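Fructokinase (Vibrio cholerae serotype O1, PDB 5EYN) catalyses the ATP-dependent phosphorylation of D-fructose as a fructokinase of the PfkB (ribokinase-like) carbohydrate kinase family. Local coordinates at residues 111-116 with 174-179; 26-31 with 97-102; 145-150 with 178-183; 138-143 with 168-173. One frame throughout, in Å; residues are numbered along the deposited sequence.

Interaction 1 (111-116 with 174-179); sequences RSFTFM and NLREEV. With CA (calcium ion), chain C; FRU (beta-D-fructofuranose), chain B; BEF (beryllium trifluoride ion), chain D.
Phe113 and Phe115 meet the loop 174-179 with their rings in different ways. The Phe113 ring has Ser112 OG over one face and the fructose hydroxyl oxygen O2 over the opposite one, 3.4 Å above the plane. Its plane lies 15° from that of the Arg176 guanidinium, one face of which receives Phe113 CE1; the closest pair is Phe113 CD1 and Arg176 NE at 3.4 Å. The Phe115 ring carries Val179 CG2 over a face, 3.6 Å from the centroid and 12° off the normal, a CH-pi contact, and has Glu178 OE2 at its edge. Arg176, bent at chi2 (-72°), turns its head to the sugar: NE donates an almost straight bond to fructose O2 (3.0 Å), while NH2 serves fructose O5 and F3 of the beryllium trifluoride. NH1 donates to Leu175 O, close to the guanidinium plane but from above the carbonyl plane. Asn174 OD1 binds the calcium ion at 2.3 Å and accepts two weak bonds from Arg176. Sugar, phosphate mimic and metal are thus tied to one loop. Glu178 OE2 accepts Phe115 N at 2.9 Å from above the carboxylate plane, and its OE1 forms salt bridges with Lys118 and with Arg97 of the second subunit. Strand 113-115, outermost of the four-stranded sheet within this chain, paired with strand 99-103, is thereby joined to the loop running from strand 168-172 to helix 186-194.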
# COMPACT_ATOMS: atom_id res chain seq x y z
N ARG A 111 -0.50 11.18 -13.79
CA ARG A 111 -0.51 9.92 -14.52
C ARG A 111 0.54 8.94 -13.99
O ARG A 111 0.47 7.74 -14.28
CB ARG A 111 -0.28 10.18 -16.02
CG ARG A 111 -1.45 10.90 -16.69
CD ARG A 111 -1.14 11.23 -18.15
NE ARG A 111 -2.29 11.82 -18.83
CZ ARG A 111 -2.60 13.11 -18.83
NH1 ARG A 111 -3.67 13.53 -19.48
NH2 ARG A 111 -1.84 13.99 -18.18
N SER A 112 1.52 9.44 -13.25
CA SER A 112 2.60 8.59 -12.73
C SER A 112 2.29 7.90 -11.41
O SER A 112 3.08 7.08 -10.95
CB SER A 112 3.90 9.38 -12.55
OG SER A 112 3.84 10.18 -11.38
N PHE A 113 1.16 8.22 -10.79
CA PHE A 113 0.88 7.72 -9.45
C PHE A 113 -0.28 6.75 -9.39
O PHE A 113 -1.30 6.97 -10.02
CB PHE A 113 0.56 8.88 -8.51
CG PHE A 113 1.64 9.92 -8.44
CD1 PHE A 113 1.40 11.20 -8.88
CD2 PHE A 113 2.89 9.63 -7.91
CE1 PHE A 113 2.38 12.17 -8.82
CE2 PHE A 113 3.88 10.59 -7.85
CZ PHE A 113 3.63 11.86 -8.30
N THR A 114 -0.11 5.68 -8.62
CA THR A 114 -1.21 4.82 -8.24
C THR A 114 -1.33 4.84 -6.72
O THR A 114 -0.38 4.48 -6.01
CB THR A 114 -0.97 3.36 -8.68
OG1 THR A 114 -0.77 3.31 -10.10
CG2 THR A 114 -2.15 2.47 -8.30
N PHE A 115 -2.49 5.25 -6.23
CA PHE A 115 -2.75 5.32 -4.80
C PHE A 115 -3.26 4.00 -4.27
O PHE A 115 -4.36 3.57 -4.64
CB PHE A 115 -3.73 6.46 -4.52
CG PHE A 115 -3.12 7.81 -4.73
CD1 PHE A 115 -2.66 8.55 -3.67
CD2 PHE A 115 -2.92 8.30 -6.01
CE1 PHE A 115 -2.03 9.76 -3.87
CE2 PHE A 115 -2.30 9.50 -6.21
CZ PHE A 115 -1.84 10.24 -5.15
N MET A 116 -2.47 3.34 -3.44
CA MET A 116 -2.86 2.03 -2.95
C MET A 116 -3.77 2.06 -1.73
O MET A 116 -4.47 1.08 -1.46
CB MET A 116 -1.63 1.17 -2.64
CG MET A 116 -0.76 0.90 -3.84
SD MET A 116 -1.60 0.18 -5.24
CE MET A 116 -2.07 -1.41 -4.55
N ASN A 174 -2.92 20.31 -7.44
CA ASN A 174 -2.15 19.07 -7.37
C ASN A 174 -3.09 17.88 -7.53
O ASN A 174 -3.20 17.00 -6.68
CB ASN A 174 -1.40 18.99 -6.04
CG ASN A 174 0.05 18.71 -6.22
OD1 ASN A 174 0.49 18.26 -7.29
ND2 ASN A 174 0.82 19.04 -5.20
N LEU A 175 -3.78 17.87 -8.66
CA LEU A 175 -4.89 16.96 -8.84
C LEU A 175 -4.48 15.51 -8.91
O LEU A 175 -3.57 15.15 -9.64
CB LEU A 175 -5.66 17.31 -10.10
CG LEU A 175 -6.22 18.72 -10.15
CD1 LEU A 175 -6.95 18.94 -11.48
CD2 LEU A 175 -7.12 19.02 -8.95
N ARG A 176 -5.19 14.68 -8.14
CA ARG A 176 -5.03 13.24 -8.15
C ARG A 176 -6.44 12.65 -8.08
O ARG A 176 -6.96 12.33 -7.01
CB ARG A 176 -4.19 12.78 -6.96
CG ARG A 176 -2.84 13.49 -6.81
CD ARG A 176 -1.81 13.08 -7.85
NE ARG A 176 -0.54 13.67 -7.49
CZ ARG A 176 -0.12 14.87 -7.87
NH1 ARG A 176 -0.82 15.61 -8.70
NH2 ARG A 176 1.04 15.32 -7.42
N GLU A 177 -7.08 12.54 -9.24
CA GLU A 177 -8.51 12.25 -9.30
C GLU A 177 -8.87 10.95 -8.61
O GLU A 177 -9.93 10.85 -8.01
CB GLU A 177 -9.00 12.19 -10.75
CG GLU A 177 -10.50 12.03 -10.92
CD GLU A 177 -10.89 12.00 -12.38
OE1 GLU A 177 -10.50 11.04 -13.08
OE2 GLU A 177 -11.56 12.95 -12.83
N GLU A 178 -8.01 9.93 -8.71
CA GLU A 178 -8.42 8.62 -8.22
C GLU A 178 -8.62 8.57 -6.71
O GLU A 178 -9.25 7.65 -6.19
CB GLU A 178 -7.43 7.52 -8.63
CG GLU A 178 -6.18 7.47 -7.75
CD GLU A 178 -5.56 6.07 -7.75
OE1 GLU A 178 -6.19 5.07 -7.29
OE2 GLU A 178 -4.44 5.96 -8.23
N VAL A 179 -8.10 9.56 -6.00
CA VAL A 179 -8.25 9.61 -4.55
C VAL A 179 -9.69 9.97 -4.14
O VAL A 179 -10.12 9.69 -3.01
CB VAL A 179 -7.22 10.63 -3.97
CG1 VAL A 179 -7.37 10.83 -2.48
CG2 VAL A 179 -5.82 10.17 -4.30
CA CA C . 1.89 19.16 -8.90
C1 FRU B . 0.33 12.99 -3.53
C2 FRU B . 1.57 12.83 -4.41
C3 FRU B . 2.74 12.09 -3.81
C4 FRU B . 3.95 12.81 -4.32
C5 FRU B . 3.42 14.19 -4.51
C6 FRU B . 4.06 14.95 -5.64
O1 FRU B . 0.58 13.81 -2.44
O2 FRU B . 1.15 12.18 -5.57
O3 FRU B . 2.64 10.75 -4.18
O4 FRU B . 5.01 12.83 -3.42
O5 FRU B . 2.02 14.12 -4.72
O6 FRU B . 3.50 16.24 -5.77
BE BEF D . 4.54 17.59 -8.72
F1 BEF D . 5.22 16.30 -9.23
F2 BEF D . 5.03 18.02 -7.30
F3 BEF D . 3.06 17.36 -8.47
O HOH W 1 -3.18 6.26 -11.39
O HOH W 2 0.22 18.03 -10.25
O HOH W 3 3.45 19.74 -10.67
O HOH W 4 0.44 21.19 -9.24
O HOH W 5 2.85 20.57 -7.26

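Interaction 2 (26-31 with 97-102); sequences DAVVDL and RTSTVV. With FRU (beta-D-fructofuranose), chain B.
Val29 and Thr100 sit side by side in the two central, parallel strands of the four-stranded sheet that forms the lid of PfkB-family sugar kinases. The tight part pairs Val29-Leu31 with Ser99-Val102. Val29 N donates to Ser99 O, Val101 N to Val29 O at 2.9 Å, and Leu31 N to Val101 O at 2.7 Å with an N-H...O angle of 179°, as in a regular parallel ladder. On the face carrying Val29, Leu31, Thr100 and Val102, Leu31 CD1 packs on Thr100 CG2 at 3.7 Å. This face meets helix 71-82 and the second subunit, whose Leu31 touches Leu31 here. Toward residues 26 and 98 the pairing gives way to water. One water links Ala27 O to Ser99 N; another, 2.8 Å from Asp26 OD1, also bonds to Ser99 OG. Direct contact persists beside the bridged backbones through Val28 CG1, 3.5 Å from Ser99 OG. A chi1 of -178° turns the Ser99 hydroxyl away from its own N and lays it alongside the valine branch. The other face, with Val28, Asp30 and Val101, looks onto the fructose, and Val101 CG1 approaches sugar O3. Asp26 OD1 accepts from sugar O1. Asp30 grips two neighbouring hydroxyls with its two carboxylate oxygens: fructose O3 donates to OD1 and fructose O4 to OD2, each at 2.6 Å.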
# COMPACT_ATOMS: atom_id res chain seq x y z
N ASP A 26 -1.57 15.19 3.09
CA ASP A 26 -1.08 13.82 3.04
C ASP A 26 0.43 13.72 3.01
O ASP A 26 1.06 14.20 2.09
CB ASP A 26 -1.65 13.09 1.82
CG ASP A 26 -1.33 13.75 0.48
OD1 ASP A 26 -0.98 12.99 -0.48
OD2 ASP A 26 -1.46 14.99 0.34
N ALA A 27 0.96 13.11 4.06
CA ALA A 27 2.32 12.59 4.05
C ALA A 27 2.23 11.15 3.55
O ALA A 27 1.40 10.38 4.02
CB ALA A 27 2.92 12.66 5.45
N VAL A 28 3.05 10.79 2.57
CA VAL A 28 2.91 9.51 1.92
C VAL A 28 4.25 8.87 1.69
O VAL A 28 5.26 9.56 1.62
CB VAL A 28 2.22 9.63 0.56
CG1 VAL A 28 1.07 10.65 0.57
CG2 VAL A 28 3.17 9.92 -0.54
N VAL A 29 4.25 7.56 1.58
CA VAL A 29 5.42 6.86 1.08
C VAL A 29 5.25 6.61 -0.41
O VAL A 29 4.31 5.95 -0.84
CB VAL A 29 5.71 5.54 1.85
CG1 VAL A 29 6.75 4.71 1.14
CG2 VAL A 29 6.15 5.86 3.27
N ASP A 30 6.17 7.20 -1.18
CA ASP A 30 6.25 6.98 -2.61
C ASP A 30 7.21 5.82 -2.87
O ASP A 30 8.39 5.85 -2.50
CB ASP A 30 6.79 8.22 -3.34
CG ASP A 30 5.81 9.39 -3.38
OD1 ASP A 30 4.58 9.17 -3.39
OD2 ASP A 30 6.31 10.54 -3.49
N LEU A 31 6.70 4.78 -3.52
CA LEU A 31 7.50 3.63 -3.92
C LEU A 31 7.95 3.87 -5.35
O LEU A 31 7.15 3.86 -6.28
CB LEU A 31 6.64 2.37 -3.79
CG LEU A 31 6.19 2.03 -2.37
CD1 LEU A 31 5.14 0.94 -2.40
CD2 LEU A 31 7.36 1.64 -1.48
N ARG A 97 -4.63 3.53 7.46
CA ARG A 97 -3.24 3.37 7.08
C ARG A 97 -2.69 4.60 6.36
O ARG A 97 -3.41 5.36 5.72
CB ARG A 97 -3.13 2.15 6.18
CG ARG A 97 -3.28 0.84 6.94
CD ARG A 97 -1.94 0.44 7.48
NE ARG A 97 -2.02 -0.62 8.46
CZ ARG A 97 -2.06 -0.43 9.77
NH1 ARG A 97 -2.05 0.80 10.27
NH2 ARG A 97 -2.13 -1.48 10.58
N THR A 98 -1.38 4.77 6.47
CA THR A 98 -0.65 5.79 5.75
C THR A 98 -0.72 5.60 4.25
O THR A 98 -0.59 4.48 3.72
CB THR A 98 0.81 5.78 6.18
OG1 THR A 98 0.87 5.95 7.59
CG2 THR A 98 1.61 6.88 5.50
N SER A 99 -0.93 6.70 3.55
CA SER A 99 -0.96 6.68 2.10
C SER A 99 0.33 6.07 1.53
O SER A 99 1.44 6.41 1.95
CB SER A 99 -1.13 8.09 1.56
OG SER A 99 -1.21 8.07 0.15
N THR A 100 0.14 5.19 0.56
CA THR A 100 1.21 4.46 -0.11
C THR A 100 0.97 4.57 -1.59
O THR A 100 -0.07 4.15 -2.09
CB THR A 100 1.19 2.99 0.32
OG1 THR A 100 1.32 2.91 1.73
CG2 THR A 100 2.33 2.22 -0.32
N VAL A 101 1.95 5.14 -2.29
CA VAL A 101 1.78 5.48 -3.68
C VAL A 101 2.86 4.79 -4.50
O VAL A 101 4.04 4.84 -4.16
CB VAL A 101 1.86 7.00 -3.86
CG1 VAL A 101 1.87 7.39 -5.32
CG2 VAL A 101 0.71 7.68 -3.13
N VAL A 102 2.46 4.14 -5.58
CA VAL A 102 3.41 3.50 -6.50
C VAL A 102 3.64 4.43 -7.68
O VAL A 102 2.70 4.90 -8.32
CB VAL A 102 2.88 2.14 -6.98
CG1 VAL A 102 3.85 1.50 -7.95
CG2 VAL A 102 2.64 1.23 -5.78
C1 FRU B . 0.33 12.99 -3.53
C2 FRU B . 1.57 12.83 -4.41
C3 FRU B . 2.74 12.09 -3.81
C4 FRU B . 3.95 12.81 -4.32
C5 FRU B . 3.42 14.19 -4.51
C6 FRU B . 4.06 14.95 -5.64
O1 FRU B . 0.58 13.81 -2.44
O2 FRU B . 1.15 12.18 -5.57
O3 FRU B . 2.64 10.75 -4.18
O4 FRU B . 5.01 12.83 -3.42
O5 FRU B . 2.02 14.12 -4.72
O6 FRU B . 3.50 16.24 -5.77
O HOH W 6 -2.15 10.45 -0.59
O HOH W 7 -1.12 9.33 4.82

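Interaction 3 (145-150 with 178-183); sequences ALANQP and EVWSEP
Ala147, Trp180 and Asn148 account for most of the buried surface between these two loops. Ala147 presses its backbone onto the indole of Trp180: CA stands 3.5 Å from the centroid of the six-membered ring and 8° off its normal, a CH-pi contact over the face. Its CB stands over the five-membered ring, 3.7 Å from Trp180 CE2, and also touches Val179 CG1. The preceding residue extends the cover along the ring, with Leu146 O 3.3 Å from Trp180 CH2. Asn148 works through its amide, which fits the backbone of 179-181 like a clamp. ND2 donates to Val179 O at 2.9 Å with that oxygen close to the amide plane, and also bonds to Gln123. OD1 accepts twice from one residue: Ser181 N comes in the carbonyl plane on a lone pair, at 3.0 Å, and Ser181 OG at 2.8 Å from a position tilted 17° out of it. With chi1 at 71°, Ser181 OG stays near its own N-H, and both point to the one acceptor. With ND2 held by Val179 O and OD1 by Ser181, the orientation of the amide is fixed at both ends. A water bridges Ala147 O and Glu182 N. The contact ties together two loops that follow the neighbouring strands 138-142 and 168-172 of the large sheet in this ribokinase-like alpha/beta fold.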
# COMPACT_ATOMS: atom_id res chain seq x y z
N ALA A 145 -6.48 16.88 0.19
CA ALA A 145 -7.08 17.17 1.48
C ALA A 145 -8.58 17.42 1.36
O ALA A 145 -9.30 17.31 2.35
CB ALA A 145 -6.39 18.37 2.12
N LEU A 146 -9.02 17.76 0.16
CA LEU A 146 -10.42 18.04 -0.13
C LEU A 146 -11.12 16.84 -0.74
O LEU A 146 -12.29 16.94 -1.08
CB LEU A 146 -10.51 19.19 -1.12
CG LEU A 146 -9.68 20.42 -0.76
CD1 LEU A 146 -9.84 21.49 -1.83
CD2 LEU A 146 -10.07 20.96 0.62
N ALA A 147 -10.44 15.72 -0.91
CA ALA A 147 -11.03 14.64 -1.70
C ALA A 147 -12.22 13.97 -1.05
O ALA A 147 -13.18 13.65 -1.74
CB ALA A 147 -9.97 13.60 -2.10
N ASN A 148 -12.13 13.69 0.25
CA ASN A 148 -13.20 12.98 0.95
C ASN A 148 -13.41 13.58 2.31
O ASN A 148 -12.55 14.28 2.83
CB ASN A 148 -12.86 11.50 1.10
CG ASN A 148 -12.58 10.84 -0.22
OD1 ASN A 148 -13.49 10.49 -0.97
ND2 ASN A 148 -11.31 10.66 -0.50
N GLN A 149 -14.57 13.32 2.89
CA GLN A 149 -14.84 13.70 4.25
C GLN A 149 -14.25 12.69 5.22
O GLN A 149 -14.17 11.52 4.89
CB GLN A 149 -16.35 13.77 4.49
CG GLN A 149 -17.07 14.74 3.60
CD GLN A 149 -16.72 16.19 3.89
OE1 GLN A 149 -15.92 16.49 4.79
NE2 GLN A 149 -17.26 17.09 3.10
N PRO A 150 -13.91 13.12 6.44
CA PRO A 150 -14.08 14.47 6.98
C PRO A 150 -12.97 15.46 6.61
O PRO A 150 -13.07 16.64 6.93
CB PRO A 150 -14.06 14.24 8.49
CG PRO A 150 -13.15 13.05 8.66
CD PRO A 150 -13.48 12.17 7.48
N GLU A 178 -8.01 9.93 -8.71
CA GLU A 178 -8.42 8.62 -8.22
C GLU A 178 -8.62 8.57 -6.71
O GLU A 178 -9.25 7.65 -6.19
CB GLU A 178 -7.43 7.52 -8.63
CG GLU A 178 -6.18 7.47 -7.75
CD GLU A 178 -5.56 6.07 -7.75
OE1 GLU A 178 -6.19 5.07 -7.29
OE2 GLU A 178 -4.44 5.96 -8.23
N VAL A 179 -8.10 9.56 -6.00
CA VAL A 179 -8.25 9.61 -4.55
C VAL A 179 -9.69 9.97 -4.14
O VAL A 179 -10.12 9.69 -3.01
CB VAL A 179 -7.22 10.63 -3.97
CG1 VAL A 179 -7.37 10.83 -2.48
CG2 VAL A 179 -5.82 10.17 -4.30
N TRP A 180 -10.44 10.61 -5.03
CA TRP A 180 -11.80 11.06 -4.77
C TRP A 180 -12.77 9.89 -4.88
O TRP A 180 -12.85 9.25 -5.92
CB TRP A 180 -12.20 12.15 -5.78
CG TRP A 180 -11.37 13.37 -5.64
CD1 TRP A 180 -10.03 13.49 -5.88
CD2 TRP A 180 -11.80 14.64 -5.18
NE1 TRP A 180 -9.61 14.76 -5.59
CE2 TRP A 180 -10.68 15.49 -5.16
CE3 TRP A 180 -13.04 15.16 -4.78
CZ2 TRP A 180 -10.75 16.82 -4.76
CZ3 TRP A 180 -13.10 16.49 -4.39
CH2 TRP A 180 -11.97 17.29 -4.37
N SER A 181 -13.52 9.61 -3.82
CA SER A 181 -14.55 8.59 -3.92
C SER A 181 -15.68 9.05 -4.84
O SER A 181 -16.34 8.21 -5.46
CB SER A 181 -15.03 8.17 -2.54
OG SER A 181 -15.79 9.15 -1.89
N GLU A 182 -15.86 10.37 -4.96
CA GLU A 182 -16.85 10.99 -5.83
C GLU A 182 -16.12 11.93 -6.78
O GLU A 182 -16.07 13.13 -6.54
CB GLU A 182 -17.85 11.79 -5.00
CG GLU A 182 -18.51 11.03 -3.86
CD GLU A 182 -19.52 10.00 -4.32
OE1 GLU A 182 -19.98 10.05 -5.48
OE2 GLU A 182 -19.88 9.12 -3.50
N PRO A 183 -15.52 11.38 -7.85
CA PRO A 183 -14.71 12.25 -8.72
C PRO A 183 -15.51 13.38 -9.38
O PRO A 183 -14.93 14.40 -9.75
CB PRO A 183 -14.13 11.27 -9.76
CG PRO A 183 -14.97 10.06 -9.66
CD PRO A 183 -15.48 9.98 -8.27
O HOH W 8 -15.24 12.33 -2.95

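Interaction 4 (138-143 with 168-173); sequences WLHVCS and YVSFDP
His140 and Ser170 both set their first torsion anti to the backbone N (chi1 179° for His140), and this puts ring and hydroxyl alongside each other on one face of the sheet. His140 ND1 and Ser170 OG are 2.8 Å apart in a hydrogen bond whose donor is not settled, the oxygen lying at the imidazole edge. Trp138 instead has CG anti to the carbonyl carbon, which swings its indole over Tyr168: Tyr168 CB stands 3.4 Å from the centroid of the six-membered ring, almost on the normal, a CH-pi contact. The two aromatic rings themselves are oblique, with planes at 42°, and each also meets Trp282 edge-to-face. Beneath these groups the backbones pair in a parallel ladder, Leu139 N to Tyr168 O, Ser170 N to Leu139 O (2.8 Å), Val141 N to Ser170 O and Asp172 N to Val141 O. Strands 138-142 and 168-172 are joined through helix 151-165 as a beta-alpha-beta unit of the large central sheet, and that helix packs on the face with Leu139, Val141 and Val169. On the same face Phe171 CD1 approaches Val141 O at 3.2 Å. Helix 264-278 covers His140, Ser170 and Asp172. A water bonded to His140 NE2 donates to Asp172 OD2 at 2.8 Å, and Asp172 also forms a long, weak ion pair with Lys201. At residues 143 and 173, Ser143 N and Ser143 OG converge on Pro173 O from opposite faces of its plane, the hydroxyl at 2.6 Å.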
# COMPACT_ATOMS: atom_id res chain seq x y z
N TRP A 138 1.10 31.55 7.12
CA TRP A 138 0.65 30.97 5.86
C TRP A 138 0.08 29.58 6.12
O TRP A 138 0.53 28.87 7.02
CB TRP A 138 1.80 30.86 4.85
CG TRP A 138 2.13 32.15 4.21
CD1 TRP A 138 2.92 33.14 4.71
CD2 TRP A 138 1.65 32.61 2.95
NE1 TRP A 138 2.96 34.20 3.83
CE2 TRP A 138 2.18 33.89 2.74
CE3 TRP A 138 0.81 32.07 1.98
CZ2 TRP A 138 1.90 34.64 1.61
CZ3 TRP A 138 0.52 32.81 0.85
CH2 TRP A 138 1.06 34.09 0.68
N LEU A 139 -0.90 29.21 5.31
CA LEU A 139 -1.41 27.84 5.26
C LEU A 139 -1.39 27.40 3.81
O LEU A 139 -1.95 28.08 2.95
CB LEU A 139 -2.84 27.79 5.79
CG LEU A 139 -3.55 26.44 5.66
CD1 LEU A 139 -2.92 25.41 6.55
CD2 LEU A 139 -5.03 26.61 6.01
N HIS A 140 -0.74 26.27 3.53
CA HIS A 140 -0.74 25.69 2.19
C HIS A 140 -1.47 24.36 2.16
O HIS A 140 -1.26 23.51 3.03
CB HIS A 140 0.68 25.50 1.69
CG HIS A 140 0.77 24.90 0.33
ND1 HIS A 140 0.44 25.60 -0.81
CD2 HIS A 140 1.10 23.65 -0.07
CE1 HIS A 140 0.58 24.81 -1.86
NE2 HIS A 140 0.99 23.62 -1.44
N VAL A 141 -2.31 24.21 1.14
CA VAL A 141 -3.22 23.08 0.96
C VAL A 141 -3.16 22.58 -0.48
O VAL A 141 -2.99 23.38 -1.39
CB VAL A 141 -4.71 23.54 1.29
CG1 VAL A 141 -5.72 22.43 1.04
CG2 VAL A 141 -4.80 24.07 2.71
N CYS A 142 -3.33 21.27 -0.65
CA CYS A 142 -3.50 20.63 -1.96
C CYS A 142 -4.84 19.91 -2.01
O CYS A 142 -5.48 19.69 -0.98
CB CYS A 142 -2.38 19.63 -2.25
SG CYS A 142 -0.72 20.37 -2.31
N SER A 143 -5.27 19.53 -3.20
CA SER A 143 -6.62 19.02 -3.33
C SER A 143 -6.88 17.67 -2.71
O SER A 143 -8.04 17.35 -2.45
CB SER A 143 -7.08 19.01 -4.78
OG SER A 143 -6.41 18.02 -5.50
N TYR A 168 -2.58 33.95 5.60
CA TYR A 168 -2.65 33.88 4.15
C TYR A 168 -2.77 32.43 3.74
O TYR A 168 -2.24 31.53 4.41
CB TYR A 168 -1.39 34.49 3.53
CG TYR A 168 -1.14 35.89 3.99
CD1 TYR A 168 -1.99 36.91 3.61
CD2 TYR A 168 -0.06 36.20 4.79
CE1 TYR A 168 -1.78 38.21 4.03
CE2 TYR A 168 0.16 37.50 5.22
CZ TYR A 168 -0.71 38.50 4.83
OH TYR A 168 -0.50 39.80 5.25
N VAL A 169 -3.44 32.20 2.61
CA VAL A 169 -3.74 30.86 2.15
C VAL A 169 -3.17 30.63 0.77
O VAL A 169 -3.41 31.39 -0.16
CB VAL A 169 -5.26 30.63 2.12
CG1 VAL A 169 -5.57 29.26 1.55
CG2 VAL A 169 -5.85 30.80 3.50
N SER A 170 -2.39 29.56 0.66
CA SER A 170 -1.84 29.09 -0.60
C SER A 170 -2.50 27.77 -0.96
O SER A 170 -2.70 26.91 -0.10
CB SER A 170 -0.33 28.91 -0.42
OG SER A 170 0.30 28.27 -1.51
N PHE A 171 -2.84 27.60 -2.23
CA PHE A 171 -3.49 26.39 -2.71
C PHE A 171 -2.84 25.94 -4.01
O PHE A 171 -2.63 26.75 -4.92
CB PHE A 171 -4.99 26.68 -2.91
CG PHE A 171 -5.80 25.48 -3.35
CD1 PHE A 171 -5.78 24.31 -2.64
CD2 PHE A 171 -6.60 25.56 -4.48
CE1 PHE A 171 -6.52 23.22 -3.04
CE2 PHE A 171 -7.36 24.48 -4.87
CZ PHE A 171 -7.30 23.31 -4.16
N ASP A 172 -2.48 24.67 -4.06
CA ASP A 172 -1.96 24.03 -5.27
C ASP A 172 -2.86 22.83 -5.50
O ASP A 172 -2.77 21.85 -4.78
CB ASP A 172 -0.51 23.58 -5.04
CG ASP A 172 0.07 22.79 -6.19
OD1 ASP A 172 -0.65 22.50 -7.16
OD2 ASP A 172 1.25 22.45 -6.07
N PRO A 173 -3.78 22.94 -6.47
CA PRO A 173 -4.71 21.82 -6.66
C PRO A 173 -3.99 20.46 -6.68
O PRO A 173 -4.42 19.55 -5.98
CB PRO A 173 -5.41 22.18 -7.97
CG PRO A 173 -5.49 23.70 -7.90
CD PRO A 173 -4.18 24.13 -7.25
O HOH W 9 2.10 21.86 -3.52

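How the interactions relate
Along the chain interaction 2 closes first. All of interaction 4 falls between the two segments of interaction 1, as does the first segment of interaction 3, whose second overlaps 174-179; interactions 3 and 4 alternate. Interactions 1 and 2, centres about 11 Å apart, share the four-stranded sheet through neighbouring strands 99-103 and 113-115; both touch fructose and the second subunit. Interaction 3, its centre also about 11 Å from that of interaction 1, shares Glu178 and Val179 with it. Interaction 4 lies in the nine-stranded sheet, centres about 18 Å from interaction 1, and reaches it where Cys142 SG meets Asn174 ND2; its Ser143 and Phe171 touch Trp180 and Leu146 of interaction 3, respectively. The loop 174-183 thus connects the large sheet to the sugar-binding lid.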